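PDB 2X9L: N-acyl GLM peudo-teicoplanin deacetylase from Actinoplanes teichomyceticus, which probably removes the acyl group from the N-acyl-glucosamine of teicoplanin pseudoaglycone, acting as a zinc-dependent deacetylase of the PIG-L family. Local coordinates for residues 11-16 / 39-44. Residues are numbered along the deposited sequence; the frame is centred on the assembly and turned at random.
Sequences LAISPH and LVYTVF. With ZN (zinc ion), chain B; BOG (octyl beta-D-glucopyranoside), chain C.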
loop_
_atom_site.group_PDB
_atom_site.type_symbol
_atom_site.label_atom_id
_atom_site.label_comp_id
_atom_site.label_asym_id
_atom_site.label_seq_id
_atom_site.Cartn_x
_atom_site.Cartn_y
_atom_site.Cartn_z
ATOM N N LEU A 11 1.316 9.933 -8.236
ATOM C CA LEU A 11 0.176 9.154 -7.787
ATOM C C LEU A 11 0.698 7.938 -7.044
ATOM O O LEU A 11 1.376 7.107 -7.629
ATOM C CB LEU A 11 -0.664 8.705 -8.979
ATOM C CG LEU A 11 -1.803 7.707 -8.722
ATOM C CD1 LEU A 11 -2.861 8.327 -7.801
ATOM C CD2 LEU A 11 -2.414 7.263 -10.047
ATOM N N ALA A 12 0.388 7.859 -5.757
ATOM C CA ALA A 12 0.740 6.703 -4.940
ATOM C C ALA A 12 -0.494 5.825 -4.835
ATOM O O ALA A 12 -1.590 6.327 -4.575
ATOM C CB ALA A 12 1.160 7.165 -3.567
ATOM N N ILE A 13 -0.316 4.521 -5.041
ATOM C CA ILE A 13 -1.427 3.577 -4.995
ATOM C C ILE A 13 -1.195 2.567 -3.867
ATOM O O ILE A 13 -0.345 1.674 -3.966
ATOM C CB ILE A 13 -1.617 2.879 -6.349
ATOM C CG1 ILE A 13 -1.831 3.919 -7.459
ATOM C CG2 ILE A 13 -2.828 1.912 -6.304
ATOM C CD1 ILE A 13 -2.088 3.296 -8.806
ATOM N N SER A 14 -1.944 2.747 -2.784
ATOM C CA SER A 14 -1.760 1.990 -1.561
ATOM C C SER A 14 -2.796 0.863 -1.509
ATOM O O SER A 14 -3.965 1.091 -1.778
ATOM C CB SER A 14 -1.947 2.936 -0.364
ATOM O OG SER A 14 -1.678 2.299 0.877
ATOM N N PRO A 15 -2.366 -0.365 -1.183
ATOM C CA PRO A 15 -3.348 -1.443 -1.034
ATOM C C PRO A 15 -4.328 -1.147 0.099
ATOM O O PRO A 15 -5.540 -1.161 -0.122
ATOM C CB PRO A 15 -2.494 -2.665 -0.673
ATOM C CG PRO A 15 -1.114 -2.317 -1.140
ATOM C CD PRO A 15 -0.983 -0.831 -0.994
ATOM N N HIS A 16 -3.800 -0.886 1.293
ATOM C CA HIS A 16 -4.639 -0.663 2.466
ATOM C C HIS A 16 -4.413 0.705 3.046
ATOM O O HIS A 16 -3.467 1.398 2.677
ATOM C CB HIS A 16 -4.340 -1.689 3.567
ATOM C CG HIS A 16 -4.581 -3.104 3.147
ATOM N ND1 HIS A 16 -3.574 -4.045 3.078
ATOM C CD2 HIS A 16 -5.710 -3.734 2.757
ATOM C CE1 HIS A 16 -4.077 -5.192 2.663
ATOM N NE2 HIS A 16 -5.373 -5.032 2.471
ATOM N N LEU A 39 -0.997 12.576 -4.793
ATOM C CA LEU A 39 -2.267 11.966 -4.447
ATOM C C LEU A 39 -2.019 10.537 -4.046
ATOM O O LEU A 39 -1.354 9.803 -4.775
ATOM C CB LEU A 39 -3.201 11.978 -5.655
ATOM C CG LEU A 39 -4.562 11.294 -5.519
ATOM C CD1 LEU A 39 -5.374 11.941 -4.410
ATOM C CD2 LEU A 39 -5.318 11.348 -6.855
ATOM N N VAL A 40 -2.572 10.138 -2.907
ATOM C CA VAL A 40 -2.484 8.753 -2.469
ATOM C C VAL A 40 -3.863 8.124 -2.578
ATOM O O VAL A 40 -4.769 8.478 -1.831
ATOM C CB VAL A 40 -2.040 8.655 -1.024
ATOM C CG1 VAL A 40 -2.028 7.177 -0.563
ATOM C CG2 VAL A 40 -0.667 9.314 -0.851
ATOM N N TYR A 41 -4.003 7.204 -3.528
ATOM C CA TYR A 41 -5.256 6.506 -3.762
ATOM C C TYR A 41 -5.123 5.157 -3.064
ATOM O O TYR A 41 -4.163 4.439 -3.281
ATOM C CB TYR A 41 -5.476 6.340 -5.267
ATOM C CG TYR A 41 -6.477 5.272 -5.668
ATOM C CD1 TYR A 41 -7.803 5.357 -5.280
ATOM C CD2 TYR A 41 -6.091 4.191 -6.452
ATOM C CE1 TYR A 41 -8.726 4.382 -5.655
ATOM C CE2 TYR A 41 -7.001 3.204 -6.825
ATOM C CZ TYR A 41 -8.312 3.307 -6.416
ATOM O OH TYR A 41 -9.214 2.323 -6.783
ATOM N N THR A 42 -6.069 4.834 -2.203
ATOM C CA THR A 42 -6.051 3.545 -1.515
ATOM C C THR A 42 -7.113 2.644 -2.143
ATOM O O THR A 42 -8.293 2.988 -2.184
ATOM C CB THR A 42 -6.274 3.720 0.007
ATOM O OG1 THR A 42 -5.206 4.514 0.550
ATOM C CG2 THR A 42 -6.271 2.385 0.722
ATOM N N VAL A 43 -6.671 1.502 -2.649
ATOM C CA VAL A 43 -7.540 0.579 -3.362
ATOM C C VAL A 43 -8.603 -0.044 -2.457
ATOM O O VAL A 43 -9.806 0.067 -2.725
ATOM C CB VAL A 43 -6.702 -0.557 -4.016
ATOM C CG1 VAL A 43 -7.598 -1.562 -4.743
ATOM C CG2 VAL A 43 -5.690 0.027 -4.970
ATOM N N PHE A 44 -8.160 -0.681 -1.379
ATOM C CA PHE A 44 -9.074 -1.486 -0.561
ATOM C C PHE A 44 -9.655 -0.701 0.613
ATOM O O PHE A 44 -9.532 -1.113 1.765
ATOM C CB PHE A 44 -8.383 -2.795 -0.128
ATOM C CG PHE A 44 -8.123 -3.717 -1.281
ATOM C CD1 PHE A 44 -9.145 -4.491 -1.804
ATOM C CD2 PHE A 44 -6.897 -3.733 -1.910
ATOM C CE1 PHE A 44 -8.935 -5.301 -2.894
ATOM C CE2 PHE A 44 -6.672 -4.550 -3.004
ATOM C CZ PHE A 44 -7.690 -5.337 -3.498
HETATM ZN ZN ZN B . -1.497 -3.561 3.505
HETATM C C1 BOG C . -3.209 -7.166 7.190
HETATM O O1 BOG C . -2.105 -8.015 7.085
HETATM C C2 BOG C . -2.969 -5.654 7.082
HETATM O O2 BOG C . -1.854 -5.126 7.725
HETATM C C3 BOG C . -4.212 -4.758 6.975
HETATM O O3 BOG C . -4.035 -3.436 6.660
HETATM C C4 BOG C . -5.537 -5.411 6.541
HETATM O O4 BOG C . -6.690 -4.652 6.703
HETATM C C5 BOG C . -5.655 -6.942 6.664
HETATM O O5 BOG C . -4.452 -7.721 6.765
HETATM C C6 BOG C . -6.797 -7.623 5.965
HETATM O O6 BOG C . -6.572 -7.662 4.604
HETATM C "C1'" BOG C . -2.265 -9.354 7.421
HETATM C "C2'" BOG C . -1.032 -10.218 7.299
HETATM C "C3'" BOG C . -0.963 -11.208 6.167
HETATM C "C4'" BOG C . -1.789 -12.471 6.285
HETATM C "C5'" BOG C . -1.994 -13.324 5.045
HETATM C "C6'" BOG C . -3.395 -13.786 4.729
HETATM C "C7'" BOG C . -4.242 -12.919 3.835
HETATM C "C8'" BOG C . -4.951 -11.739 4.429
HETATM O O HOH W 1 -3.442 4.787 2.531
HETATM O O HOH W 2 -1.545 -2.899 5.807
#
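Five backbone hydrogen bonds join residues 11-16 to 39-44: Ala12 N to Leu39 O, Tyr41 N to Ala12 O, Ser14 N to Tyr41 O, Val43 N to Ser14 O (2.9 Å) and Phe44 N to Pro15 O. The first four are those of parallel strands; the last carries the pairing past Pro15 toward the metal. There His16 ND1 binds the zinc ion at 2.2 Å, beside Asp19 and His164, while its NE2 is hydrogen-bonded to Asp163, which should fix the ring's rotation. The glucose ring of octyl glucoside covers one face of this imidazole, with BOG C4 over its centre, and Pro15 CB lies offset on the opposite face. Ser14 OG, turned anti to the backbone N (chi1 -175°), donates to His16 O at 2.7 Å in the carbonyl plane and is also hydrogen-bonded to Ala20 N at the start of helix 19-33. Replacing the serine by alanine would remove the hydroxyl and probably leave His16 O and Ala20 N without their shared partner, so that the turn carrying the zinc ligand could shift. Strands 9-14 and 37-42 with helix 19-33 form a beta-alpha-beta crossover of the Rossmann-like sheet of this PIG-L family enzyme, whose zinc site lies at the C-terminal end of strand 9-14. Thr42 CG2 packs 3.4 Å from His16 C, and Thr42 OG1 holds a water that bonds weakly to His16 O. The Phe44 ring presents its edge to Pro15 O, with CD2 at 3.4 Å. On the sheet face of Ile13, its CG2 meets Val43 CG2 at 3.7 Å and Tyr41 CD2 at 4.0 Å, under helix 126-147. Farther back, Leu11 and Leu39 run side by side, whereas Ala12 CB touches Val40 CG2 on the face covered by helix 19-33.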